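Local coordinates for protein putative serine phosphatase (Pseudomonas aeruginosa, PDB 6K4E) that is the PP2C-type phosphatase domain of SiaA, which probably removes phosphate from a partner protein in the SiaABC threonine phosphorylation pathway controlling biofilm formation, at residues Gly94-Tyr99 against Leu122-Ala127; Gly139-Ala144 against Leu175-Arg180; Arg183-Ala188 against Val225-Gly230. All blocks are in the same frame, centred on the assembly; numbering follows the deposited sequence.

Contact 1 (Gly94-Tyr99 against Leu122-Ala127); sequences GDFYVY and LMTMLA
Phe96 reaches from its strand to one flank of helix 117-138, where its ring meets Thr124 and Ala127. The closest approach is made by Phe96 CD1, 3.1 Å from Thr124 OG1, which is tight for a carbon and an oxygen. The Phe96 and Thr124 side chains slide past each other in opposite directions. The carbonyl oxygen of Thr124 stands 3.8 Å above one face of the Phe96 ring, displaced toward the rim. The Ala127 methyl comes in at the ring edge, near its plane, with Ala127 CB 3.6 Å from Phe96 CE1.

Phe96 CG sits between its backbone N and carbonyl carbon (chi1 77°), which swings the ring out toward the helix. Thr124 has a nearly eclipsed chi1, -121°, so its placement, with the short contact to CD1, is somewhat doubtful. Its OG1 is buried and has no polar partner in the model. Gly94 O is 3.7 Å from Thr124 OG1 and makes no hydrogen bond with it.

Successive residues of the strand face opposite ways: Phe96 to the helix, Asp95 away from it. The Asp95 side chain comes within about 4 Å of a bound magnesium ion, and its OD2 is hydrogen-bonded to the hydroxyls of Thr294 and Thr237.

The contact packs an edge strand of one sheet of the PP2C-type beta sandwich against a helix on its outer face. The two segments run nearly parallel, at 20°, with their axes 8.6 Å apart. Backbone hydrogen bonds of Gly94, Phe96 and Val98 with Cys113, Val111 and Gly109 tie the segment to strand 105-113. Ile131, further along the same helix, packs on Phe96 and Val98. On another side of the helix, Leu122 and Met125 pack on Leu122 and Met125 of the second subunit.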
ATOM      1  N   GLY B  94      -9.632  -3.688  -5.665  1.00 34.18           N
ATOM      2  CA  GLY B  94      -8.572  -2.987  -6.380  1.00 34.64           C
ATOM      3  C   GLY B  94      -8.993  -1.616  -6.856  1.00 40.26           C
ATOM      4  O   GLY B  94      -8.232  -0.912  -7.529  1.00 40.24           O
ATOM      5  N   ASP B  95     -10.194  -1.212  -6.475  1.00 35.49           N
ATOM      6  CA  ASP B  95     -10.751   0.062  -6.891  1.00 35.45           C
ATOM      7  C   ASP B  95     -10.717   1.037  -5.757  1.00 39.33           C
ATOM      8  O   ASP B  95     -11.064   0.678  -4.615  1.00 39.65           O
ATOM      9  CB  ASP B  95     -12.238  -0.117  -7.256  1.00 37.03           C
ATOM     10  CG  ASP B  95     -12.626  -0.490  -8.677  1.00 43.92           C
ATOM     11  OD1 ASP B  95     -11.789  -1.085  -9.392  1.00 42.73           O
ATOM     12  OD2 ASP B  95     -13.813  -0.317  -9.023  1.00 46.29           O
ATOM     13  N   PHE B  96     -10.436   2.295  -6.082  1.00 33.43           N
ATOM     14  CA  PHE B  96     -10.521   3.380  -5.102  1.00 34.38           C
ATOM     15  C   PHE B  96     -10.776   4.697  -5.820  1.00 39.98           C
ATOM     16  O   PHE B  96     -10.992   4.715  -7.025  1.00 40.73           O
ATOM     17  CB  PHE B  96      -9.327   3.419  -4.099  1.00 36.49           C
ATOM     18  CG  PHE B  96      -8.020   3.978  -4.619  1.00 37.53           C
ATOM     19  CD1 PHE B  96      -7.237   3.247  -5.503  1.00 39.49           C
ATOM     20  CD2 PHE B  96      -7.573   5.236  -4.220  1.00 36.91           C
ATOM     21  CE1 PHE B  96      -6.014   3.756  -5.959  1.00 40.97           C
ATOM     22  CE2 PHE B  96      -6.376   5.770  -4.727  1.00 39.21           C
ATOM     23  CZ  PHE B  96      -5.598   5.023  -5.572  1.00 38.16           C
ATOM     24  N   TYR B  97     -10.850   5.775  -5.078  1.00 38.57           N
ATOM     25  CA  TYR B  97     -11.142   7.080  -5.636  1.00 37.29           C
ATOM     26  C   TYR B  97     -10.413   8.134  -4.840  1.00 40.11           C
ATOM     27  O   TYR B  97     -10.028   7.909  -3.681  1.00 37.66           O
ATOM     28  CB  TYR B  97     -12.651   7.354  -5.664  1.00 37.94           C
ATOM     29  CG  TYR B  97     -13.382   7.025  -4.382  1.00 37.40           C
ATOM     30  CD1 TYR B  97     -13.769   5.722  -4.096  1.00 38.54           C
ATOM     31  CD2 TYR B  97     -13.786   8.034  -3.506  1.00 38.03           C
ATOM     32  CE1 TYR B  97     -14.491   5.415  -2.943  1.00 39.30           C
ATOM     33  CE2 TYR B  97     -14.511   7.737  -2.345  1.00 37.75           C
ATOM     34  CZ  TYR B  97     -14.848   6.424  -2.067  1.00 40.96           C
ATOM     35  OH  TYR B  97     -15.587   6.086  -0.973  1.00 42.62           O
ATOM     36  N   VAL B  98     -10.165   9.255  -5.500  1.00 35.32           N
ATOM     37  CA  VAL B  98      -9.412  10.349  -4.914  1.00 35.50           C
ATOM     38  C   VAL B  98     -10.252  11.614  -4.992  1.00 37.65           C
ATOM     39  O   VAL B  98     -11.188  11.705  -5.779  1.00 34.18           O
ATOM     40  CB  VAL B  98      -8.016  10.513  -5.608  1.00 39.48           C
ATOM     41  CG1 VAL B  98      -7.106   9.323  -5.304  1.00 40.06           C
ATOM     42  CG2 VAL B  98      -8.138  10.712  -7.125  1.00 37.66           C
ATOM     43  N   TYR B  99      -9.889  12.591  -4.202  1.00 35.44           N
ATOM     44  CA  TYR B  99     -10.538  13.893  -4.169  1.00 35.64           C
ATOM     45  C   TYR B  99      -9.593  14.823  -3.446  1.00 42.70           C
ATOM     46  O   TYR B  99      -9.007  14.434  -2.440  1.00 41.58           O
ATOM     47  CB  TYR B  99     -11.862  13.833  -3.395  1.00 36.90           C
ATOM     48  CG  TYR B  99     -12.490  15.199  -3.238  1.00 38.48           C
ATOM     49  CD1 TYR B  99     -13.016  15.878  -4.337  1.00 38.39           C
ATOM     50  CD2 TYR B  99     -12.589  15.800  -1.992  1.00 38.87           C
ATOM     51  CE1 TYR B  99     -13.600  17.132  -4.200  1.00 38.37           C
ATOM     52  CE2 TYR B  99     -13.174  17.058  -1.846  1.00 40.61           C
ATOM     53  CZ  TYR B  99     -13.679  17.718  -2.956  1.00 40.63           C
ATOM     54  OH  TYR B  99     -14.251  18.954  -2.855  1.00 41.67           O
ATOM     55  N   LEU B 122      -3.706  -4.232  -2.074  1.00 36.72           N
ATOM     56  CA  LEU B 122      -2.297  -3.872  -1.881  1.00 36.84           C
ATOM     57  C   LEU B 122      -1.872  -2.778  -2.865  1.00 40.21           C
ATOM     58  O   LEU B 122      -1.170  -1.832  -2.492  1.00 38.65           O
ATOM     59  CB  LEU B 122      -1.363  -5.100  -2.032  1.00 37.01           C
ATOM     60  CG  LEU B 122      -1.420  -6.182  -0.963  1.00 41.72           C
ATOM     61  CD1 LEU B 122      -0.370  -7.268  -1.246  1.00 42.58           C
ATOM     62  CD2 LEU B 122      -1.188  -5.612   0.429  1.00 43.60           C
ATOM     63  N   MET B 123      -2.304  -2.917  -4.129  1.00 37.43           N
ATOM     64  CA  MET B 123      -2.048  -1.984  -5.224  1.00 36.67           C
ATOM     65  C   MET B 123      -2.653  -0.604  -4.921  1.00 38.58           C
ATOM     66  O   MET B 123      -2.034   0.410  -5.200  1.00 38.59           O
ATOM     67  CB  MET B 123      -2.622  -2.555  -6.536  1.00 39.36           C
ATOM     68  CG  MET B 123      -1.815  -3.723  -7.121  1.00 46.28           C
ATOM     69  SD  MET B 123      -0.080  -3.318  -7.506  1.00 53.43           S
ATOM     70  CE  MET B 123      -0.308  -2.256  -8.842  1.00 51.05           C
ATOM     71  N   THR B 124      -3.848  -0.596  -4.338  1.00 33.72           N
ATOM     72  CA  THR B 124      -4.666   0.539  -3.934  1.00 33.52           C
ATOM     73  C   THR B 124      -3.895   1.410  -2.897  1.00 38.46           C
ATOM     74  O   THR B 124      -3.958   2.641  -2.961  1.00 39.32           O
ATOM     75  CB  THR B 124      -6.023  -0.072  -3.502  1.00 36.29           C
ATOM     76  OG1 THR B 124      -7.095   0.427  -4.266  1.00 42.72           O
ATOM     77  CG2 THR B 124      -6.308   0.033  -2.081  1.00 20.20           C
ATOM     78  N   MET B 125      -3.137   0.780  -1.981  1.00 35.84           N
ATOM     79  CA  MET B 125      -2.341   1.491  -0.958  1.00 35.65           C
ATOM     80  C   MET B 125      -1.170   2.199  -1.650  1.00 40.45           C
ATOM     81  O   MET B 125      -0.967   3.391  -1.450  1.00 40.44           O
ATOM     82  CB  MET B 125      -1.813   0.547   0.151  1.00 37.85           C
ATOM     83  CG  MET B 125      -2.866  -0.255   0.873  1.00 41.43           C
ATOM     84  SD  MET B 125      -3.947   0.797   1.889  1.00 46.65           S
ATOM     85  CE  MET B 125      -5.484   0.388   1.200  1.00 41.05           C
ATOM     86  N   LEU B 126      -0.456   1.478  -2.504  1.00 37.64           N
ATOM     87  CA  LEU B 126       0.668   2.008  -3.271  1.00 38.24           C
ATOM     88  C   LEU B 126       0.220   3.152  -4.170  1.00 44.43           C
ATOM     89  O   LEU B 126       0.838   4.218  -4.130  1.00 46.33           O
ATOM     90  CB  LEU B 126       1.337   0.897  -4.089  1.00 38.55           C
ATOM     91  CG  LEU B 126       2.072  -0.179  -3.295  1.00 43.20           C
ATOM     92  CD1 LEU B 126       2.502  -1.328  -4.211  1.00 43.93           C
ATOM     93  CD2 LEU B 126       3.301   0.401  -2.590  1.00 45.69           C
ATOM     94  N   ALA B 127      -0.895   2.960  -4.925  1.00 39.78           N
ATOM     95  CA  ALA B 127      -1.435   3.965  -5.833  1.00 38.36           C
ATOM     96  C   ALA B 127      -1.939   5.213  -5.103  1.00 44.47           C
ATOM     97  O   ALA B 127      -1.747   6.315  -5.604  1.00 44.36           O
ATOM     98  CB  ALA B 127      -2.532   3.369  -6.689  1.00 37.87           C
TER

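Contact 2 (Gly139-Ala144 against Leu175-Arg180); sequences GSRDPA and LVWVDR
Arg141 lies lengthwise over one face of the Trp177 indole, the two side chains pointing the same way. Arg141 CG stands 3.5 Å from the centroid of the six-membered ring, only 9° off the normal, in a CH-pi contact. The arginine chain is extended from CG to NE, which carries it along the ring until Arg141 NE is 3.5 Å from Trp177 CH2. The guanidinium does not stack: its plane is turned 72° from the indole, and NH2 forms a salt bridge with Asp104. Backbone N of Asp179 lies above the opposite face, 3.8 Å from the Trp177 plane and offset toward the rim. Asp179 OD2 sits in the ring plane and takes a weak hydrogen bond from Trp177 NE1, at 3.4 Å. The ring is thus sandwiched, and the weak bond may limit its rotation. The closest approach is Ser140 O to Trp177 CE3, 3.2 Å.

Pro143 crosses Trp177 at about a right angle, with Pro143 CG 3.9 Å from Trp177 CB. Pro143 CB also reaches Leu175 CB, at 3.8 Å.

The loop and the first turn of helix 143-157 lie on one face of strand 171-179. Strands 105-113 and 184-190 flank that strand. Val176 and Val178 point to its other face, against Phe298 of the second sheet.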
ATOM      1  N   GLY B 139       0.997  19.546  -8.706  1.00 52.47           N
ATOM      2  CA  GLY B 139      -0.226  20.274  -8.388  1.00 51.66           C
ATOM      3  C   GLY B 139      -1.444  19.426  -8.680  1.00 55.33           C
ATOM      4  O   GLY B 139      -1.319  18.328  -9.230  1.00 54.90           O
ATOM      5  N   SER B 140      -2.632  19.926  -8.318  1.00 51.06           N
ATOM      6  CA  SER B 140      -3.869  19.177  -8.481  1.00 49.75           C
ATOM      7  C   SER B 140      -4.694  19.605  -9.705  1.00 52.85           C
ATOM      8  O   SER B 140      -5.782  19.076  -9.941  1.00 52.58           O
ATOM      9  CB  SER B 140      -4.688  19.282  -7.200  1.00 55.85           C
ATOM     10  OG  SER B 140      -4.908  20.649  -6.893  1.00 69.36           O
ATOM     11  N   ARG B 141      -4.132  20.497 -10.530  1.00 49.94           N
ATOM     12  CA  ARG B 141      -4.800  21.110 -11.674  1.00 49.26           C
ATOM     13  C   ARG B 141      -4.443  20.524 -13.045  1.00 53.42           C
ATOM     14  O   ARG B 141      -5.088  20.877 -14.036  1.00 54.02           O
ATOM     15  CB  ARG B 141      -4.551  22.631 -11.644  1.00 47.78           C
ATOM     16  CG  ARG B 141      -4.954  23.198 -10.280  1.00 44.57           C
ATOM     17  CD  ARG B 141      -4.920  24.712 -10.142  1.00 53.86           C
ATOM     18  NE  ARG B 141      -5.484  25.115  -8.848  1.00 57.35           N
ATOM     19  CZ  ARG B 141      -4.796  25.159  -7.707  1.00 76.28           C
ATOM     20  NH1 ARG B 141      -3.506  24.828  -7.684  1.00 61.33           N
ATOM     21  NH2 ARG B 141      -5.392  25.531  -6.581  1.00 66.27           N
ATOM     22  N   ASP B 142      -3.501  19.582 -13.103  1.00 49.39           N
ATOM     23  CA  ASP B 142      -3.103  19.019 -14.378  1.00 49.71           C
ATOM     24  C   ASP B 142      -3.257  17.496 -14.325  1.00 53.69           C
ATOM     25  O   ASP B 142      -2.285  16.818 -13.981  1.00 53.51           O
ATOM     26  CB  ASP B 142      -1.651  19.469 -14.686  1.00 53.60           C
ATOM     27  CG  ASP B 142      -1.107  19.191 -16.079  1.00 64.98           C
ATOM     28  OD1 ASP B 142      -1.660  18.309 -16.774  1.00 64.15           O
ATOM     29  OD2 ASP B 142      -0.067  19.784 -16.434  1.00 74.28           O
ATOM     30  N   PRO B 143      -4.458  16.942 -14.682  1.00 48.65           N
ATOM     31  CA  PRO B 143      -4.664  15.480 -14.604  1.00 46.70           C
ATOM     32  C   PRO B 143      -3.654  14.629 -15.377  1.00 50.12           C
ATOM     33  O   PRO B 143      -3.183  13.633 -14.844  1.00 50.52           O
ATOM     34  CB  PRO B 143      -6.102  15.304 -15.113  1.00 47.01           C
ATOM     35  CG  PRO B 143      -6.757  16.588 -14.783  1.00 50.76           C
ATOM     36  CD  PRO B 143      -5.709  17.618 -15.080  1.00 48.14           C
ATOM     37  N   ALA B 144      -3.286  15.030 -16.596  1.00 47.32           N
ATOM     38  CA  ALA B 144      -2.287  14.311 -17.404  1.00 46.43           C
ATOM     39  C   ALA B 144      -0.928  14.263 -16.721  1.00 49.19           C
ATOM     40  O   ALA B 144      -0.313  13.201 -16.748  1.00 48.62           O
ATOM     41  CB  ALA B 144      -2.163  14.913 -18.791  1.00 47.19           C
ATOM     42  N   LEU B 175      -8.955  10.955 -14.077  1.00 42.63           N
ATOM     43  CA  LEU B 175      -8.730  12.103 -13.203  1.00 43.92           C
ATOM     44  C   LEU B 175      -9.279  13.349 -13.818  1.00 46.02           C
ATOM     45  O   LEU B 175      -9.013  13.621 -14.980  1.00 46.87           O
ATOM     46  CB  LEU B 175      -7.233  12.325 -12.980  1.00 45.79           C
ATOM     47  CG  LEU B 175      -6.583  11.647 -11.814  1.00 52.41           C
ATOM     48  CD1 LEU B 175      -5.149  11.969 -11.821  1.00 54.05           C
ATOM     49  CD2 LEU B 175      -7.172  12.130 -10.490  1.00 56.73           C
ATOM     50  N   VAL B 176      -9.975  14.153 -13.024  1.00 41.68           N
ATOM     51  CA  VAL B 176     -10.590  15.386 -13.496  1.00 40.47           C
ATOM     52  C   VAL B 176     -10.231  16.585 -12.612  1.00 45.53           C
ATOM     53  O   VAL B 176     -10.434  16.533 -11.399  1.00 45.87           O
ATOM     54  CB  VAL B 176     -12.133  15.195 -13.579  1.00 41.98           C
ATOM     55  CG1 VAL B 176     -12.845  16.491 -13.930  1.00 41.82           C
ATOM     56  CG2 VAL B 176     -12.530  14.085 -14.559  1.00 41.05           C
ATOM     57  N   TRP B 177      -9.780  17.684 -13.225  1.00 41.83           N
ATOM     58  CA  TRP B 177      -9.612  18.935 -12.501  1.00 42.53           C
ATOM     59  C   TRP B 177     -10.826  19.811 -12.893  1.00 44.98           C
ATOM     60  O   TRP B 177     -10.966  20.180 -14.059  1.00 43.20           O
ATOM     61  CB  TRP B 177      -8.266  19.649 -12.808  1.00 42.51           C
ATOM     62  CG  TRP B 177      -8.285  21.097 -12.412  1.00 44.40           C
ATOM     63  CD1 TRP B 177      -8.357  22.164 -13.253  1.00 48.34           C
ATOM     64  CD2 TRP B 177      -8.344  21.632 -11.079  1.00 44.56           C
ATOM     65  NE1 TRP B 177      -8.394  23.334 -12.529  1.00 48.83           N
ATOM     66  CE2 TRP B 177      -8.426  23.037 -11.195  1.00 49.32           C
ATOM     67  CE3 TRP B 177      -8.268  21.068  -9.792  1.00 45.62           C
ATOM     68  CZ2 TRP B 177      -8.507  23.879 -10.078  1.00 48.95           C
ATOM     69  CZ3 TRP B 177      -8.317  21.905  -8.690  1.00 47.36           C
ATOM     70  CH2 TRP B 177      -8.444  23.292  -8.838  1.00 48.82           C
ATOM     71  N   VAL B 178     -11.729  20.070 -11.933  1.00 41.30           N
ATOM     72  CA  VAL B 178     -12.917  20.911 -12.119  1.00 40.23           C
ATOM     73  C   VAL B 178     -12.521  22.311 -11.720  1.00 44.88           C
ATOM     74  O   VAL B 178     -12.358  22.579 -10.536  1.00 45.04           O
ATOM     75  CB  VAL B 178     -14.134  20.418 -11.289  1.00 42.31           C
ATOM     76  CG1 VAL B 178     -15.345  21.351 -11.433  1.00 41.33           C
ATOM     77  CG2 VAL B 178     -14.497  18.992 -11.661  1.00 41.19           C
ATOM     78  N   ASP B 179     -12.283  23.177 -12.690  1.00 42.44           N
ATOM     79  CA  ASP B 179     -11.884  24.548 -12.397  1.00 43.16           C
ATOM     80  C   ASP B 179     -13.146  25.417 -12.352  1.00 47.84           C
ATOM     81  O   ASP B 179     -13.578  25.926 -13.370  1.00 47.51           O
ATOM     82  CB  ASP B 179     -10.864  25.028 -13.446  1.00 44.58           C
ATOM     83  CG  ASP B 179     -10.142  26.301 -13.116  1.00 47.56           C
ATOM     84  OD1 ASP B 179     -10.753  27.182 -12.455  1.00 46.46           O
ATOM     85  OD2 ASP B 179      -9.013  26.474 -13.602  1.00 52.69           O
ATOM     86  N   ARG B 180     -13.745  25.564 -11.172  1.00 47.57           N
ATOM     87  CA  ARG B 180     -14.981  26.336 -10.991  1.00 48.34           C
ATOM     88  C   ARG B 180     -14.823  27.821 -11.347  1.00 52.69           C
ATOM     89  O   ARG B 180     -15.673  28.368 -12.053  1.00 53.94           O
ATOM     90  CB  ARG B 180     -15.538  26.137  -9.570  1.00 51.06           C
ATOM     91  CG  ARG B 180     -15.997  24.687  -9.288  1.00 59.94           C
ATOM     92  CD  ARG B 180     -15.840  24.272  -7.836  1.00 79.76           C
ATOM     93  NE  ARG B 180     -16.804  24.950  -6.966  1.00101.13           N
ATOM     94  CZ  ARG B 180     -16.504  25.945  -6.135  1.00120.53           C
ATOM     95  NH1 ARG B 180     -15.251  26.378  -6.029  1.00107.86           N
ATOM     96  NH2 ARG B 180     -17.451  26.507  -5.395  1.00108.01           N
TER

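Contact 3 (Arg183-Ala188 against Val225-Gly230); sequences RQLAFA and VPLAPG
Leu227 packs its side chain against Arg183 and the first residues of strand 184-190, Gln184 and Leu185. Leu227 CB lies 3.4 Å from Arg183 C and 3.5 Å from Gln184 N. CG is anti to the backbone N (chi1 -173°), and from there the branches part. Leu227 CD1 meets Leu185 CD1 at 3.9 Å, where the two leucines cross at about a right angle. Leu227 CD2 comes no nearer than 4.1 Å, to Gln184 N.

Leu185 also packs against Val225, on the same face of the sheet. Leu185 CD2 is 3.8 Å from Val225 CG2, and these side chains run side by side.

The backbones are antiparallel here. Leu185 and Val225 form a hydrogen-bonded pair with two bonds. Leu185 N to Val225 O is 3.0 Å and almost straight, at 175°; the return bond joins Val225 N to Leu185 O. Leu227 N then bonds to Arg183 O, from 57° above the carbonyl plane. The strand is irregular at this point: Arg183 and Gln184 both face Asp179 in a G1 beta bulge.

Strand 223-226 is outermost in its sheet within this chain and pairs with strand 184-190. Leu185 touches Phe298 and Leu227 touches Phe300, both on strand 293-300 of the other sheet. Residues 227-230 lead the chain across to strand 231-236 of that sheet.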
ATOM      1  N   ARG B 183     -14.477  28.249 -15.115  1.00 49.73           N
ATOM      2  CA  ARG B 183     -15.569  27.470 -15.684  1.00 49.34           C
ATOM      3  C   ARG B 183     -15.097  26.530 -16.794  1.00 55.83           C
ATOM      4  O   ARG B 183     -15.535  26.638 -17.940  1.00 55.90           O
ATOM      5  CB  ARG B 183     -16.745  28.362 -16.126  1.00 50.46           C
ATOM      6  CG  ARG B 183     -17.974  28.126 -15.267  1.00 60.42           C
ATOM      7  CD  ARG B 183     -18.384  29.346 -14.478  1.00 70.11           C
ATOM      8  NE  ARG B 183     -19.843  29.453 -14.433  1.00 81.99           N
ATOM      9  CZ  ARG B 183     -20.516  30.204 -13.568  1.00 96.88           C
ATOM     10  NH1 ARG B 183     -19.869  30.921 -12.658  1.00 80.58           N
ATOM     11  NH2 ARG B 183     -21.844  30.234 -13.599  1.00 82.70           N
ATOM     12  N   GLN B 184     -14.150  25.627 -16.451  1.00 52.30           N
ATOM     13  CA  GLN B 184     -13.669  24.636 -17.405  1.00 50.82           C
ATOM     14  C   GLN B 184     -13.119  23.436 -16.682  1.00 49.91           C
ATOM     15  O   GLN B 184     -12.703  23.517 -15.534  1.00 49.15           O
ATOM     16  CB  GLN B 184     -12.735  25.198 -18.508  1.00 53.22           C
ATOM     17  CG  GLN B 184     -11.274  25.418 -18.204  1.00 51.42           C
ATOM     18  CD  GLN B 184     -10.524  25.628 -19.507  1.00 67.16           C
ATOM     19  OE1 GLN B 184      -9.537  24.951 -19.811  1.00 59.63           O
ATOM     20  NE2 GLN B 184     -11.005  26.536 -20.335  1.00 53.29           N
ATOM     21  N   LEU B 185     -13.213  22.299 -17.339  1.00 45.49           N
ATOM     22  CA  LEU B 185     -12.843  21.007 -16.786  1.00 44.19           C
ATOM     23  C   LEU B 185     -11.688  20.424 -17.585  1.00 47.70           C
ATOM     24  O   LEU B 185     -11.665  20.561 -18.808  1.00 45.44           O
ATOM     25  CB  LEU B 185     -14.101  20.129 -16.933  1.00 43.63           C
ATOM     26  CG  LEU B 185     -14.136  18.745 -16.358  1.00 46.57           C
ATOM     27  CD1 LEU B 185     -15.514  18.462 -15.772  1.00 45.81           C
ATOM     28  CD2 LEU B 185     -13.800  17.704 -17.428  1.00 45.94           C
ATOM     29  N   ALA B 186     -10.724  19.778 -16.891  1.00 44.31           N
ATOM     30  CA  ALA B 186      -9.631  19.109 -17.580  1.00 44.23           C
ATOM     31  C   ALA B 186      -9.721  17.650 -17.187  1.00 46.07           C
ATOM     32  O   ALA B 186      -9.849  17.359 -16.007  1.00 45.57           O
ATOM     33  CB  ALA B 186      -8.289  19.703 -17.164  1.00 45.83           C
ATOM     34  N   PHE B 187      -9.729  16.747 -18.157  1.00 41.93           N
ATOM     35  CA  PHE B 187      -9.808  15.311 -17.890  1.00 41.54           C
ATOM     36  C   PHE B 187      -8.671  14.559 -18.565  1.00 46.40           C
ATOM     37  O   PHE B 187      -8.328  14.846 -19.706  1.00 47.93           O
ATOM     38  CB  PHE B 187     -11.182  14.730 -18.362  1.00 42.60           C
ATOM     39  CG  PHE B 187     -11.208  13.215 -18.495  1.00 42.37           C
ATOM     40  CD1 PHE B 187     -11.170  12.393 -17.367  1.00 43.76           C
ATOM     41  CD2 PHE B 187     -11.202  12.612 -19.745  1.00 42.39           C
ATOM     42  CE1 PHE B 187     -11.121  10.996 -17.500  1.00 42.97           C
ATOM     43  CE2 PHE B 187     -11.172  11.223 -19.867  1.00 43.12           C
ATOM     44  CZ  PHE B 187     -11.149  10.430 -18.753  1.00 40.51           C
ATOM     45  N   ALA B 188      -8.107  13.579 -17.875  1.00 44.01           N
ATOM     46  CA  ALA B 188      -7.096  12.685 -18.454  1.00 44.45           C
ATOM     47  C   ALA B 188      -7.347  11.305 -17.895  1.00 46.86           C
ATOM     48  O   ALA B 188      -7.541  11.165 -16.698  1.00 45.74           O
ATOM     49  CB  ALA B 188      -5.686  13.158 -18.132  1.00 45.34           C
ATOM     50  N   VAL B 225     -12.814  20.764 -21.582  1.00 46.29           N
ATOM     51  CA  VAL B 225     -14.153  21.114 -21.996  1.00 46.41           C
ATOM     52  C   VAL B 225     -14.702  22.305 -21.225  1.00 50.36           C
ATOM     53  O   VAL B 225     -14.364  22.461 -20.054  1.00 51.59           O
ATOM     54  CB  VAL B 225     -15.140  19.914 -21.979  1.00 49.85           C
ATOM     55  CG1 VAL B 225     -14.833  18.922 -23.110  1.00 50.07           C
ATOM     56  CG2 VAL B 225     -15.194  19.227 -20.612  1.00 48.04           C
ATOM     57  N   PRO B 226     -15.574  23.141 -21.834  1.00 45.23           N
ATOM     58  CA  PRO B 226     -16.206  24.212 -21.052  1.00 45.51           C
ATOM     59  C   PRO B 226     -17.038  23.564 -19.944  1.00 50.75           C
ATOM     60  O   PRO B 226     -17.474  22.419 -20.078  1.00 50.56           O
ATOM     61  CB  PRO B 226     -17.087  24.932 -22.083  1.00 47.37           C
ATOM     62  CG  PRO B 226     -17.313  23.953 -23.158  1.00 50.17           C
ATOM     63  CD  PRO B 226     -16.102  23.101 -23.218  1.00 45.88           C
ATOM     64  N   LEU B 227     -17.216  24.249 -18.832  1.00 49.04           N
ATOM     65  CA  LEU B 227     -17.977  23.668 -17.725  1.00 48.60           C
ATOM     66  C   LEU B 227     -19.292  24.398 -17.688  1.00 53.58           C
ATOM     67  O   LEU B 227     -19.325  25.588 -17.377  1.00 53.94           O
ATOM     68  CB  LEU B 227     -17.164  23.820 -16.428  1.00 48.31           C
ATOM     69  CG  LEU B 227     -17.633  23.161 -15.155  1.00 51.53           C
ATOM     70  CD1 LEU B 227     -17.687  21.664 -15.302  1.00 51.66           C
ATOM     71  CD2 LEU B 227     -16.680  23.514 -14.027  1.00 50.30           C
ATOM     72  N   ALA B 228     -20.360  23.715 -18.121  1.00 51.11           N
ATOM     73  CA  ALA B 228     -21.678  24.310 -18.230  1.00 52.05           C
ATOM     74  C   ALA B 228     -22.556  23.893 -17.067  1.00 56.18           C
ATOM     75  O   ALA B 228     -22.529  22.733 -16.679  1.00 52.39           O
ATOM     76  CB  ALA B 228     -22.326  23.922 -19.559  1.00 52.92           C
ATOM     77  N   PRO B 229     -23.354  24.811 -16.490  1.00 57.78           N
ATOM     78  CA  PRO B 229     -24.255  24.410 -15.390  1.00 57.59           C
ATOM     79  C   PRO B 229     -25.377  23.486 -15.887  1.00 58.86           C
ATOM     80  O   PRO B 229     -25.765  23.543 -17.053  1.00 59.06           O
ATOM     81  CB  PRO B 229     -24.818  25.748 -14.886  1.00 60.98           C
ATOM     82  CG  PRO B 229     -23.938  26.815 -15.488  1.00 66.70           C
ATOM     83  CD  PRO B 229     -23.519  26.246 -16.806  1.00 61.73           C
ATOM     84  N   GLY B 230     -25.878  22.640 -14.998  1.00 53.70           N
ATOM     85  CA  GLY B 230     -26.939  21.690 -15.330  1.00 52.54           C
ATOM     86  C   GLY B 230     -26.423  20.363 -15.857  1.00 52.21           C
ATOM     87  O   GLY B 230     -27.195  19.542 -16.360  1.00 52.58           O
TER

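All three contacts reach one five-stranded sheet of the PP2C beta sandwich. Contact 1 is at its 95-101 edge and contact 3 at its 223-226 edge, with centres 25 Å apart. Contact 2 lies between them. It touches contact 1 through Val98 CG2 and Leu175 CD2, 3.8 Å apart. It joins contact 3 by probable strand-pairing bonds, such as Trp177 N to Ala186 O at 2.8 Å. Contacts 1 and 2 pack helices and their connecting loop on the outer face; contact 3 turns leucines toward the second sheet. Contact 1 is the one near bound magnesium; Asp112 is shared by two sites, one completed by Cys113 and Gly115, the other by Asp238 and Asp291.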